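Local coordinates for endo-1,4-beta-xylanase C (Paenibacillus barcinonensis, PDB 4XUR), which hydrolyses internal beta-1,4 linkages of xylan, the chain here being its second family 22 carbohydrate-binding module, which binds xylotetraose, at residues A[57-62]-A[148-153]; A[53-58]-A[162-167]; A[101-106]-A[138-143]; A[73-78]-A[129-134]. All coordinates share one frame; numbering follows the deposited sequence.

Overall arrangement
The four contacts sample the two antiparallel sheets of a beta-sandwich carbohydrate-binding module and the loops at its rim. Contact 1 brings Tyr59 and Trp150 to the bound xylose units. Contact 2 starts from the same loop, shares Glu57 and Thr58 with contact 1, and has its centre about 9 Å away; Arg55 joins the two through His60 O and Thr148 OG1. Its strand runs on to Asp167 and the calcium ion. Contacts 3 and 4, with centres about 16 Å apart, bring the sheets together where Ile139 and Leu142 pack on Pro133. Contact 4 lies about 24 Å from contact 1, centre to centre, and plays no direct part in the glycan pocket.

Contact 1 (A[57-62]-A[148-153]); sequences ETYHGP and TPWKQS. With XYP (beta-D-xylopyranose), chain D; XYP (beta-D-xylopyranose), chain B.
Tyr59 and Trp150, two of the pocket residues, meet at Tyr59 CD2 and Trp150 CZ3, 4.0 Å apart, with the tyrosine at the edge of the indole. Both rings serve the sugar. One xylose lies over the centre of the Tyr59 ring, its C3 3.7 Å above the ring plane, the carbohydrate-aromatic stacking expected of a xylan-binding module; the ring's other face rests on Glu57 CB. The next xylose approaches one face of Trp150 with its O5. Tyr59 has CG between its backbone N and carbonyl carbon (chi1 63°), which stands the ring up beside the glycan. Were Tyr59 an alanine, the xylose over it would probably lose its stacking surface, and Lys151 CD and CE the ring edge they lie against.

The one ion pair across the contact is long: Glu57 OE1 to Lys151 NZ, 3.7 Å. NZ also lies at the Tyr59 edge, 3.6 Å from CE2 of that ring. Thr148 N donates to Thr58 O at 3.3 Å; beside that bond the Thr58 methyl CG2 lies against Pro149 O.

A type I turn from Glu57 to His60 shapes the first loop, which links strands 48-53 and 63-65. The second loop leaves strand 139-147, and there Thr148 and Pro149 pack on strand 90-101.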
loop_
_atom_site.group_PDB
_atom_site.type_symbol
_atom_site.label_atom_id
_atom_site.label_comp_id
_atom_site.label_asym_id
_atom_site.label_seq_id
_atom_site.Cartn_x
_atom_site.Cartn_y
_atom_site.Cartn_z
ATOM N N GLU A 57 4.223 5.878 -12.784
ATOM C CA GLU A 57 4.430 4.461 -12.986
ATOM C C GLU A 57 3.324 3.683 -12.251
ATOM O O GLU A 57 2.666 4.207 -11.328
ATOM C CB GLU A 57 5.812 4.025 -12.460
ATOM C CG GLU A 57 7.039 4.733 -12.997
ATOM C CD GLU A 57 7.378 4.439 -14.459
ATOM O OE1 GLU A 57 6.799 3.542 -15.075
ATOM O OE2 GLU A 57 8.249 5.188 -15.020
ATOM N N THR A 58 3.067 2.446 -12.692
ATOM C CA THR A 58 2.032 1.623 -12.056
ATOM C C THR A 58 2.476 1.347 -10.644
ATOM O O THR A 58 1.643 1.205 -9.749
ATOM C CB THR A 58 1.849 0.214 -12.721
ATOM O OG1 THR A 58 3.103 -0.489 -12.677
ATOM C CG2 THR A 58 1.365 0.327 -14.152
ATOM N N TYR A 59 3.803 1.269 -10.462
ATOM C CA TYR A 59 4.377 0.916 -9.159
ATOM C C TYR A 59 4.515 2.073 -8.139
ATOM O O TYR A 59 4.925 1.822 -6.983
ATOM C CB TYR A 59 5.708 0.177 -9.359
ATOM C CG TYR A 59 6.808 0.934 -10.023
ATOM C CD1 TYR A 59 7.588 1.842 -9.313
ATOM C CD2 TYR A 59 7.107 0.730 -11.386
ATOM C CE1 TYR A 59 8.625 2.541 -9.935
ATOM C CE2 TYR A 59 8.159 1.423 -12.009
ATOM C CZ TYR A 59 8.908 2.319 -11.268
ATOM O OH TYR A 59 9.959 3.026 -11.863
ATOM N N HIS A 60 4.192 3.289 -8.542
ATOM C CA HIS A 60 4.060 4.408 -7.608
ATOM C C HIS A 60 2.842 4.209 -6.715
ATOM O O HIS A 60 1.745 3.915 -7.186
ATOM C CB HIS A 60 3.976 5.750 -8.367
ATOM C CG HIS A 60 5.217 6.104 -9.067
ATOM N ND1 HIS A 60 5.311 7.187 -9.932
ATOM C CD2 HIS A 60 6.450 5.568 -9.010
ATOM C CE1 HIS A 60 6.553 7.262 -10.390
ATOM N NE2 HIS A 60 7.264 6.299 -9.844
ATOM N N GLY A 61 3.034 4.412 -5.424
ATOM C CA GLY A 61 2.000 4.191 -4.428
ATOM C C GLY A 61 2.517 4.356 -3.028
ATOM O O GLY A 61 3.747 4.469 -2.842
ATOM N N PRO A 62 1.600 4.428 -2.039
ATOM C CA PRO A 62 2.053 4.694 -0.662
ATOM C C PRO A 62 2.626 3.408 -0.015
ATOM O O PRO A 62 2.000 2.362 -0.144
ATOM C CB PRO A 62 0.730 5.122 0.041
ATOM C CG PRO A 62 -0.328 4.364 -0.700
ATOM C CD PRO A 62 0.164 4.151 -2.113
ATOM N N THR A 148 -1.224 -0.012 -8.693
ATOM C CA THR A 148 -2.061 -0.602 -9.775
ATOM C C THR A 148 -1.298 -1.761 -10.462
ATOM O O THR A 148 -0.096 -1.955 -10.295
ATOM C CB THR A 148 -2.501 0.472 -10.791
ATOM O OG1 THR A 148 -1.404 1.303 -11.167
ATOM C CG2 THR A 148 -3.505 1.322 -10.167
ATOM N N PRO A 149 -2.041 -2.559 -11.221
ATOM C CA PRO A 149 -1.339 -3.766 -11.789
ATOM C C PRO A 149 -0.129 -3.445 -12.646
ATOM O O PRO A 149 -0.122 -2.533 -13.420
ATOM C CB PRO A 149 -2.460 -4.413 -12.617
ATOM C CG PRO A 149 -3.715 -4.062 -11.909
ATOM C CD PRO A 149 -3.476 -2.631 -11.431
ATOM N N TRP A 150 0.925 -4.248 -12.475
ATOM C CA TRP A 150 2.223 -4.054 -13.058
ATOM C C TRP A 150 2.353 -4.258 -14.586
ATOM O O TRP A 150 1.651 -5.090 -15.101
ATOM C CB TRP A 150 3.045 -5.169 -12.377
ATOM C CG TRP A 150 4.211 -5.511 -13.046
ATOM C CD1 TRP A 150 4.484 -6.692 -13.757
ATOM C CD2 TRP A 150 5.347 -4.702 -13.123
ATOM N NE1 TRP A 150 5.763 -6.614 -14.275
ATOM C CE2 TRP A 150 6.312 -5.398 -13.899
ATOM C CE3 TRP A 150 5.641 -3.430 -12.660
ATOM C CZ2 TRP A 150 7.555 -4.863 -14.165
ATOM C CZ3 TRP A 150 6.830 -2.915 -12.922
ATOM C CH2 TRP A 150 7.806 -3.617 -13.661
ATOM N N LYS A 151 3.179 -3.531 -15.349
ATOM C CA LYS A 151 3.246 -2.051 -15.468
ATOM C C LYS A 151 2.979 -1.582 -16.962
ATOM O O LYS A 151 1.855 -1.178 -17.266
ATOM C CB LYS A 151 4.533 -1.456 -14.940
ATOM C CG LYS A 151 4.604 0.052 -15.183
ATOM C CD LYS A 151 5.947 0.677 -14.886
ATOM C CE LYS A 151 7.105 -0.329 -14.977
ATOM N NZ LYS A 151 8.422 0.266 -15.390
ATOM N N GLN A 152 3.899 -1.565 -17.941
ATOM C CA GLN A 152 5.335 -1.674 -17.971
ATOM C C GLN A 152 5.689 -0.295 -18.552
ATOM O O GLN A 152 4.975 0.140 -19.463
ATOM C CB GLN A 152 5.717 -2.761 -18.993
ATOM C CG GLN A 152 5.108 -4.168 -18.799
ATOM C CD GLN A 152 4.518 -4.726 -20.116
ATOM O OE1 GLN A 152 3.656 -4.086 -20.747
ATOM N NE2 GLN A 152 4.961 -5.915 -20.520
ATOM N N SER A 153 6.759 0.368 -18.063
ATOM C CA SER A 153 7.072 1.823 -18.351
ATOM C C SER A 153 6.820 2.126 -19.810
ATOM O O SER A 153 6.114 3.082 -20.169
ATOM C CB SER A 153 8.539 2.209 -18.017
ATOM O OG SER A 153 8.738 3.623 -17.918
HETATM C C1 XYP D . 10.983 -0.095 -8.467
HETATM C C2 XYP D . 11.196 -0.929 -9.692
HETATM C C3 XYP D . 9.922 -1.535 -10.199
HETATM C C4 XYP D . 9.203 -2.254 -9.041
HETATM C C5 XYP D . 9.075 -1.343 -7.830
HETATM O O2 XYP D . 11.795 -0.088 -10.741
HETATM O O3 XYP D . 10.177 -2.487 -11.225
HETATM O O4 XYP D . 7.927 -2.624 -9.468
HETATM O O5 XYP D . 10.356 -0.896 -7.419
HETATM C C1 XYP B . 7.476 -3.845 -8.923
HETATM C C2 XYP B . 5.949 -3.883 -8.862
HETATM C C3 XYP B . 5.429 -5.235 -8.387
HETATM C C4 XYP B . 6.101 -6.364 -9.203
HETATM C C5 XYP B . 7.622 -6.193 -9.247
HETATM O O2 XYP B . 5.493 -2.908 -7.934
HETATM O O3 XYP B . 4.035 -5.323 -8.544
HETATM O O4 XYP B . 5.767 -7.610 -8.547
HETATM O O5 XYP B . 7.953 -4.931 -9.789
#

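Contact 2 (A[53-58]-A[162-167]); sequences SSRSET and IPFYVD. With CA (calcium ion), chain G.
Arg55 reaches across to the chain just before strand 164-173, and its guanidinium makes the close part of the contact. NH1 donates to Ile162 O at 2.9 Å with an N-H...O angle of 151°, the oxygen lying near the guanidinium edge but somewhat out of its plane. Phe164 covers one guanidinium face with a corner of its ring: CE2 is 3.5 Å from Arg55 NE and 3.6 Å from CZ. The two planes are 66° apart, so the groups do not stack flat. A bend at chi3 (63°) in an otherwise extended start of the side chain turns one guanidinium face toward Phe164 CE2.

Packing is looser toward Ser53, where CB lies 4.0 Å from Pro163 CB and the meeting is one of carbon against carbon. Beyond it the loop turns outward, with Ser54 and Ser56 exposed. At the far end of the second segment, well away from the arginine, Asp167 binds the calcium ion through both oxygens, OD1 and OD2 each at 2.5 Å; Asp19, Glu21, Ser46 and Arg48 add further ligands.

Arg55 is buried, and all three of its nitrogens donate to oxygens: NE to His60 O, NH2 to Thr148 OG1, and NH1 to Asp160 O as well as Ile162 O. The acceptors are carbonyls and a hydroxyl, not a carboxylate, and their dipoles probably stabilise the buried positive charge, while the same bonds tie the loop 54-62 to both ends of the loop between strands 139-147 and 164-173.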
loop_
_atom_site.group_PDB
_atom_site.type_symbol
_atom_site.label_atom_id
_atom_site.label_comp_id
_atom_site.label_asym_id
_atom_site.label_seq_id
_atom_site.Cartn_x
_atom_site.Cartn_y
_atom_site.Cartn_z
ATOM N N SER A 53 -0.547 10.927 -5.407
ATOM C CA SER A 53 -0.762 11.613 -6.688
ATOM C C SER A 53 0.542 11.823 -7.373
ATOM O O SER A 53 1.609 11.495 -6.828
ATOM C CB SER A 53 -1.461 12.985 -6.445
ATOM O OG SER A 53 -0.604 13.850 -5.735
ATOM N N SER A 54 0.517 12.431 -8.570
ATOM C CA SER A 54 1.740 12.616 -9.372
ATOM C C SER A 54 2.391 11.260 -9.661
ATOM O O SER A 54 3.626 11.176 -9.716
ATOM C CB SER A 54 2.763 13.541 -8.689
ATOM O OG SER A 54 2.257 14.851 -8.562
ATOM N N ARG A 55 1.570 10.228 -9.868
ATOM C CA ARG A 55 2.046 8.896 -10.206
ATOM C C ARG A 55 2.399 8.872 -11.706
ATOM O O ARG A 55 1.635 9.348 -12.518
ATOM C CB ARG A 55 0.996 7.832 -9.863
ATOM C CG ARG A 55 0.487 7.853 -8.406
ATOM C CD ARG A 55 -0.673 6.849 -8.174
ATOM N NE ARG A 55 -0.225 5.437 -8.388
ATOM C CZ ARG A 55 -0.778 4.575 -9.232
ATOM N NH1 ARG A 55 -1.804 4.885 -9.974
ATOM N NH2 ARG A 55 -0.251 3.326 -9.364
ATOM N N SER A 56 3.559 8.334 -12.025
ATOM C CA SER A 56 3.950 8.199 -13.464
ATOM C C SER A 56 4.504 6.784 -13.710
ATOM O O SER A 56 5.180 6.535 -14.737
ATOM C CB SER A 56 4.964 9.270 -13.833
ATOM O OG SER A 56 6.190 9.192 -13.159
ATOM N N GLU A 57 4.223 5.878 -12.784
ATOM C CA GLU A 57 4.430 4.461 -12.986
ATOM C C GLU A 57 3.324 3.683 -12.251
ATOM O O GLU A 57 2.666 4.207 -11.328
ATOM C CB GLU A 57 5.812 4.025 -12.460
ATOM C CG GLU A 57 7.039 4.733 -12.997
ATOM C CD GLU A 57 7.378 4.439 -14.459
ATOM O OE1 GLU A 57 6.799 3.542 -15.075
ATOM O OE2 GLU A 57 8.249 5.188 -15.020
ATOM N N THR A 58 3.067 2.446 -12.692
ATOM C CA THR A 58 2.032 1.623 -12.056
ATOM C C THR A 58 2.476 1.347 -10.644
ATOM O O THR A 58 1.643 1.205 -9.749
ATOM C CB THR A 58 1.849 0.214 -12.721
ATOM O OG1 THR A 58 3.103 -0.489 -12.677
ATOM C CG2 THR A 58 1.365 0.327 -14.152
ATOM N N ILE A 162 -3.646 6.923 -12.244
ATOM C CA ILE A 162 -4.525 7.794 -11.564
ATOM C C ILE A 162 -4.173 7.943 -10.078
ATOM O O ILE A 162 -3.657 6.995 -9.453
ATOM C CB ILE A 162 -6.024 7.348 -11.652
ATOM C CG1 ILE A 162 -6.176 5.905 -11.185
ATOM C CG2 ILE A 162 -6.553 7.557 -13.050
ATOM C CD1 ILE A 162 -7.383 5.731 -10.316
ATOM N N PRO A 163 -4.425 9.141 -9.485
ATOM C CA PRO A 163 -4.239 9.294 -8.046
ATOM C C PRO A 163 -5.261 8.486 -7.266
ATOM O O PRO A 163 -6.341 8.166 -7.795
ATOM C CB PRO A 163 -4.476 10.791 -7.809
ATOM C CG PRO A 163 -5.449 11.172 -8.895
ATOM C CD PRO A 163 -5.078 10.332 -10.101
ATOM N N PHE A 164 -4.951 8.115 -6.022
ATOM C CA PHE A 164 -5.876 7.366 -5.202
ATOM C C PHE A 164 -5.562 7.528 -3.698
ATOM O O PHE A 164 -4.508 7.982 -3.330
ATOM C CB PHE A 164 -5.933 5.873 -5.578
ATOM C CG PHE A 164 -4.650 5.103 -5.333
ATOM C CD1 PHE A 164 -4.373 4.608 -4.100
ATOM C CD2 PHE A 164 -3.763 4.899 -6.362
ATOM C CE1 PHE A 164 -3.189 3.907 -3.890
ATOM C CE2 PHE A 164 -2.601 4.166 -6.170
ATOM C CZ PHE A 164 -2.335 3.687 -4.903
ATOM N N TYR A 165 -6.558 7.190 -2.908
ATOM C CA TYR A 165 -6.573 7.343 -1.448
ATOM C C TYR A 165 -6.501 5.995 -0.792
ATOM O O TYR A 165 -7.074 5.043 -1.293
ATOM C CB TYR A 165 -7.888 8.019 -0.979
ATOM C CG TYR A 165 -8.134 9.368 -1.668
ATOM C CD1 TYR A 165 -8.727 9.414 -2.942
ATOM C CD2 TYR A 165 -7.687 10.544 -1.077
ATOM C CE1 TYR A 165 -8.939 10.667 -3.589
ATOM C CE2 TYR A 165 -7.859 11.784 -1.701
ATOM C CZ TYR A 165 -8.519 11.819 -2.954
ATOM O OH TYR A 165 -8.692 13.031 -3.583
ATOM N N VAL A 166 -5.786 5.914 0.334
ATOM C CA VAL A 166 -5.932 4.772 1.243
ATOM C C VAL A 166 -6.231 5.232 2.676
ATOM O O VAL A 166 -5.891 6.362 3.025
ATOM C CB VAL A 166 -4.677 3.840 1.321
ATOM C CG1 VAL A 166 -4.350 3.263 -0.060
ATOM C CG2 VAL A 166 -3.472 4.549 1.886
ATOM N N ASP A 167 -6.887 4.391 3.440
ATOM C CA ASP A 167 -7.289 4.691 4.822
ATOM C C ASP A 167 -7.502 3.402 5.621
ATOM O O ASP A 167 -7.619 2.314 5.064
ATOM C CB ASP A 167 -8.592 5.537 4.820
ATOM C CG ASP A 167 -8.784 6.370 6.048
ATOM O OD1 ASP A 167 -7.874 6.511 6.918
ATOM O OD2 ASP A 167 -9.888 6.962 6.121
HETATM CA CA CA G . -9.143 8.213 8.188
HETATM O O HOH W 1 -10.175 6.766 9.488
#

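Contact 3 (A[101-106]-A[138-143]); sequences FNRDTA and GISGLR
Phe101 and Ile139 face each other as an antiparallel non-hydrogen-bonded pair, CA to CA 4.3 Å, and their side chains meet on the same side of the sheet. Ile139 CD1 sits over the face of the phenyl ring, 3.9 Å from its centroid and 21° off the normal, a CH-pi contact offset toward the rim near CZ and CE2. Ile139 carries CG1 opposite its own backbone N (chi1 -170°), and the turn at chi2 then lays the terminal methyl on the ring.

Next to this pair the backbone closes with a nearly straight bond, Asn102 N to Gly138 O at 2.8 Å and 174°, although the donor stands well above the carbonyl plane. Gly138 has backbone angles suited to glycine, and a side chain there would run into the Asn102 amide. One residue on, Arg103 N donates to Ser140 OG at 2.9 Å.

This is the end of the pairing between strands 90-101 and 139-147 in the four-stranded sheet of the module. Opposite Glu100 the strand carries an extra residue, Ser140 with Gly141 forming a classic beta bulge.

Farther out, Glu100 also accepts a hydrogen bond involving Ser140 OG, positioning the hydroxyl that receives Arg103 N. The turn leaving the strand is bound by Asp104 N to Phe101 O, and then by an Asx turn in which Ala106 N reaches Asp104 OD1 at 3.0 Å.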
loop_
_atom_site.group_PDB
_atom_site.type_symbol
_atom_site.label_atom_id
_atom_site.label_comp_id
_atom_site.label_asym_id
_atom_site.label_seq_id
_atom_site.Cartn_x
_atom_site.Cartn_y
_atom_site.Cartn_z
ATOM N N PHE A 101 16.311 -8.591 1.985
ATOM C CA PHE A 101 17.008 -9.648 2.629
ATOM C C PHE A 101 18.493 -9.240 2.781
ATOM O O PHE A 101 19.078 -8.754 1.833
ATOM C CB PHE A 101 16.931 -10.980 1.864
ATOM C CG PHE A 101 15.539 -11.549 1.815
ATOM C CD1 PHE A 101 14.632 -11.117 0.843
ATOM C CD2 PHE A 101 15.090 -12.466 2.768
ATOM C CE1 PHE A 101 13.357 -11.632 0.788
ATOM C CE2 PHE A 101 13.812 -12.982 2.686
ATOM C CZ PHE A 101 12.938 -12.555 1.691
ATOM N N ASN A 102 19.041 -9.515 3.944
ATOM C CA ASN A 102 20.467 -9.296 4.231
ATOM C C ASN A 102 20.874 -7.872 4.021
ATOM O O ASN A 102 22.020 -7.615 3.656
ATOM C CB ASN A 102 21.355 -10.252 3.423
ATOM C CG ASN A 102 20.912 -11.674 3.507
ATOM O OD1 ASN A 102 20.558 -12.274 2.505
ATOM N ND2 ASN A 102 20.879 -12.196 4.671
ATOM N N ARG A 103 19.936 -6.938 4.210
ATOM C CA ARG A 103 20.241 -5.518 4.025
ATOM C C ARG A 103 20.829 -5.204 2.635
ATOM O O ARG A 103 21.645 -4.321 2.489
ATOM C CB ARG A 103 21.191 -5.013 5.108
ATOM C CG ARG A 103 20.687 -5.268 6.510
ATOM C CD ARG A 103 21.414 -4.392 7.512
ATOM N NE ARG A 103 22.096 -5.224 8.462
ATOM C CZ ARG A 103 21.487 -6.108 9.266
ATOM N NH1 ARG A 103 20.151 -6.277 9.165
ATOM N NH2 ARG A 103 22.168 -6.791 10.162
ATOM N N ASP A 104 20.406 -5.959 1.636
ATOM C CA ASP A 104 20.874 -5.751 0.270
ATOM C C ASP A 104 19.771 -5.011 -0.465
ATOM O O ASP A 104 18.797 -5.597 -0.912
ATOM C CB ASP A 104 21.145 -7.077 -0.424
ATOM C CG ASP A 104 21.733 -6.896 -1.871
ATOM O OD1 ASP A 104 21.804 -5.784 -2.353
ATOM O OD2 ASP A 104 22.041 -7.902 -2.539
ATOM N N THR A 105 19.961 -3.708 -0.603
ATOM C CA THR A 105 18.984 -2.837 -1.181
ATOM C C THR A 105 18.944 -2.946 -2.668
ATOM O O THR A 105 18.047 -2.422 -3.306
ATOM C CB THR A 105 19.222 -1.367 -0.783
ATOM O OG1 THR A 105 20.565 -0.949 -1.145
ATOM C CG2 THR A 105 19.073 -1.240 0.734
ATOM N N ALA A 106 19.925 -3.618 -3.238
ATOM C CA ALA A 106 19.976 -3.750 -4.690
ATOM C C ALA A 106 19.187 -4.948 -5.202
ATOM O O ALA A 106 19.060 -5.099 -6.394
ATOM C CB ALA A 106 21.490 -3.857 -5.143
ATOM N N GLY A 138 17.171 -14.276 6.729
ATOM C CA GLY A 138 17.909 -13.018 6.654
ATOM C C GLY A 138 17.036 -11.807 6.294
ATOM O O GLY A 138 17.553 -10.693 6.063
ATOM N N ILE A 139 15.702 -11.973 6.317
ATOM C CA ILE A 139 14.798 -10.894 6.077
ATOM C C ILE A 139 15.149 -9.686 6.934
ATOM O O ILE A 139 15.343 -9.849 8.131
ATOM C CB ILE A 139 13.283 -11.283 6.262
ATOM C CG1 ILE A 139 12.277 -10.211 5.772
ATOM C CG2 ILE A 139 12.947 -11.722 7.701
ATOM C CD1 ILE A 139 11.979 -10.154 4.316
ATOM N N SER A 140 15.205 -8.492 6.311
ATOM C CA SER A 140 15.572 -7.246 6.979
ATOM C C SER A 140 14.641 -6.054 6.703
ATOM O O SER A 140 14.796 -4.991 7.348
ATOM C CB SER A 140 17.023 -6.865 6.674
ATOM O OG SER A 140 17.232 -6.664 5.272
ATOM N N GLY A 141 13.744 -6.202 5.774
ATOM C CA GLY A 141 12.602 -5.259 5.507
ATOM C C GLY A 141 11.402 -5.922 4.891
ATOM O O GLY A 141 11.522 -6.838 4.075
ATOM N N LEU A 142 10.215 -5.522 5.333
ATOM C CA LEU A 142 8.986 -6.006 4.780
ATOM C C LEU A 142 7.985 -4.846 4.835
ATOM O O LEU A 142 7.499 -4.496 5.912
ATOM C CB LEU A 142 8.457 -7.206 5.603
ATOM C CG LEU A 142 7.215 -7.989 5.095
ATOM C CD1 LEU A 142 7.242 -9.463 5.570
ATOM C CD2 LEU A 142 5.920 -7.369 5.509
ATOM N N ARG A 143 7.673 -4.302 3.677
ATOM C CA ARG A 143 6.897 -3.051 3.612
ATOM C C ARG A 143 5.662 -3.311 2.825
ATOM O O ARG A 143 5.696 -3.871 1.708
ATOM C CB ARG A 143 7.739 -1.961 2.948
ATOM C CG ARG A 143 9.101 -1.740 3.546
ATOM C CD ARG A 143 10.230 -2.144 2.624
ATOM N NE ARG A 143 11.561 -2.163 3.303
ATOM C CZ ARG A 143 12.736 -2.160 2.725
ATOM N NH1 ARG A 143 12.905 -2.137 1.411
ATOM N NH2 ARG A 143 13.814 -2.141 3.497
#

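Contact 4 (A[73-78]-A[129-134]); sequences GSTVHI and DIIVPA
Val76 and Ile130 meet on the inner side of the sheet, Val76 CG2 lying 3.7 Å from Ile130 CG1. Ile78 extends the patch with CD1 3.9 Å from Ile130 CD1, and Val132 CG2 approaches the same Val76 methyl from the other end. Ile130 holds CG1 between its backbone N and carbonyl carbon (chi1 63°), which brings that branch against both Val76 and Ile78. Phe113 of the opposing sheet covers Ile78 and Ile130, so this patch belongs to the core of the beta-sandwich.

Strands 75-83 and 124-131 run antiparallel here, their short segments at 140°. Val76 and Ile130 are the hydrogen-bonded pair, joined by Val76 N to Ile130 O at 3.0 Å and Ile130 N to Val76 O at 2.8 Å. Val132 N to Ser74 O continues the ladder, and Gly73 N closes the end on Val132 O at 2.9 Å.

On the outer side, where Thr75, His77, Asp129 and Ile131 point, His77 ND1 donates to Asp129 OD1 at 2.8 Å. The carboxylate oxygen is met on its anti side, and the ring and carboxylate planes stand 83° apart. Glu127 binds the far nitrogen, NE2, so the imidazole is held at both nitrogens and its rotation is fixed; the two acids may favour its protonated form. A leucine in its place would probably leave the carboxylates of Asp129 and Glu127 without the donor they share.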
loop_
_atom_site.group_PDB
_atom_site.type_symbol
_atom_site.label_atom_id
_atom_site.label_comp_id
_atom_site.label_asym_id
_atom_site.label_seq_id
_atom_site.Cartn_x
_atom_site.Cartn_y
_atom_site.Cartn_z
ATOM N N GLY A 73 8.381 -15.324 11.045
ATOM C CA GLY A 73 7.913 -16.682 11.079
ATOM C C GLY A 73 6.446 -16.821 11.427
ATOM O O GLY A 73 5.985 -17.938 11.651
ATOM N N SER A 74 5.718 -15.706 11.556
ATOM C CA SER A 74 4.306 -15.717 11.904
ATOM C C SER A 74 3.457 -15.490 10.688
ATOM O O SER A 74 3.952 -15.084 9.648
ATOM C CB SER A 74 4.030 -14.638 12.983
ATOM O OG SER A 74 4.115 -13.333 12.411
ATOM N N THR A 75 2.127 -15.695 10.847
ATOM C CA THR A 75 1.148 -15.311 9.838
ATOM C C THR A 75 0.282 -14.167 10.471
ATOM O O THR A 75 -0.108 -14.224 11.666
ATOM C CB THR A 75 0.256 -16.503 9.488
ATOM O OG1 THR A 75 1.090 -17.537 8.967
ATOM C CG2 THR A 75 -0.803 -16.140 8.476
ATOM N N VAL A 76 0.068 -13.118 9.716
ATOM C CA VAL A 76 -0.668 -11.979 10.144
ATOM C C VAL A 76 -1.745 -11.642 9.093
ATOM O O VAL A 76 -1.679 -12.104 7.988
ATOM C CB VAL A 76 0.247 -10.782 10.487
ATOM C CG1 VAL A 76 1.200 -11.129 11.598
ATOM C CG2 VAL A 76 1.058 -10.302 9.278
ATOM N N HIS A 77 -2.757 -10.859 9.496
ATOM C CA HIS A 77 -3.794 -10.423 8.565
ATOM C C HIS A 77 -3.636 -8.942 8.283
ATOM O O HIS A 77 -3.576 -8.161 9.224
ATOM C CB HIS A 77 -5.190 -10.705 9.129
ATOM C CG HIS A 77 -6.273 -10.600 8.100
ATOM N ND1 HIS A 77 -6.415 -11.504 7.085
ATOM C CD2 HIS A 77 -7.279 -9.697 7.950
ATOM C CE1 HIS A 77 -7.460 -11.171 6.330
ATOM N NE2 HIS A 77 -7.997 -10.081 6.837
ATOM N N ILE A 78 -3.504 -8.592 7.005
ATOM C CA ILE A 78 -3.408 -7.186 6.603
ATOM C C ILE A 78 -4.644 -6.766 5.848
ATOM O O ILE A 78 -5.112 -7.456 4.910
ATOM C CB ILE A 78 -2.179 -6.893 5.733
ATOM C CG1 ILE A 78 -0.928 -7.325 6.443
ATOM C CG2 ILE A 78 -2.139 -5.415 5.381
ATOM C CD1 ILE A 78 0.376 -6.734 5.869
ATOM N N ASP A 129 -4.400 -12.692 4.472
ATOM C CA ASP A 129 -3.284 -13.197 5.370
ATOM C C ASP A 129 -1.974 -13.084 4.594
ATOM O O ASP A 129 -1.873 -13.429 3.405
ATOM C CB ASP A 129 -3.494 -14.648 5.774
ATOM C CG ASP A 129 -4.501 -14.860 6.888
ATOM O OD1 ASP A 129 -5.141 -13.933 7.394
ATOM O OD2 ASP A 129 -4.611 -16.039 7.280
ATOM N N ILE A 130 -0.923 -12.696 5.306
ATOM C CA ILE A 130 0.443 -12.849 4.734
ATOM C C ILE A 130 1.359 -13.573 5.728
ATOM O O ILE A 130 1.134 -13.565 6.949
ATOM C CB ILE A 130 1.054 -11.498 4.382
ATOM C CG1 ILE A 130 1.258 -10.617 5.608
ATOM C CG2 ILE A 130 0.221 -10.817 3.343
ATOM C CD1 ILE A 130 2.585 -9.886 5.640
ATOM N N ILE A 131 2.421 -14.163 5.172
ATOM C CA ILE A 131 3.441 -14.849 5.947
ATOM C C ILE A 131 4.609 -13.846 6.085
ATOM O O ILE A 131 5.062 -13.219 5.108
ATOM C CB ILE A 131 3.861 -16.150 5.157
ATOM C CG1 ILE A 131 2.782 -17.179 5.322
ATOM C CG2 ILE A 131 5.234 -16.687 5.611
ATOM C CD1 ILE A 131 2.725 -18.175 4.210
ATOM N N VAL A 132 5.116 -13.741 7.305
ATOM C CA VAL A 132 6.324 -13.002 7.589
ATOM C C VAL A 132 7.439 -14.057 7.538
ATOM O O VAL A 132 7.389 -14.990 8.365
ATOM C CB VAL A 132 6.231 -12.341 9.001
ATOM C CG1 VAL A 132 7.378 -11.437 9.252
ATOM C CG2 VAL A 132 4.946 -11.500 9.079
ATOM N N PRO A 133 8.392 -13.920 6.624
ATOM C CA PRO A 133 9.487 -14.944 6.566
ATOM C C PRO A 133 10.275 -15.077 7.876
ATOM O O PRO A 133 10.365 -14.082 8.638
ATOM C CB PRO A 133 10.365 -14.450 5.458
ATOM C CG PRO A 133 9.494 -13.589 4.591
ATOM C CD PRO A 133 8.556 -12.939 5.574
ATOM N N ALA A 134 10.857 -16.270 8.102
ATOM C CA ALA A 134 11.537 -16.581 9.391
ATOM C C ALA A 134 12.908 -15.874 9.448
ATOM O O ALA A 134 13.455 -15.432 8.443
ATOM C CB ALA A 134 11.667 -18.063 9.577
#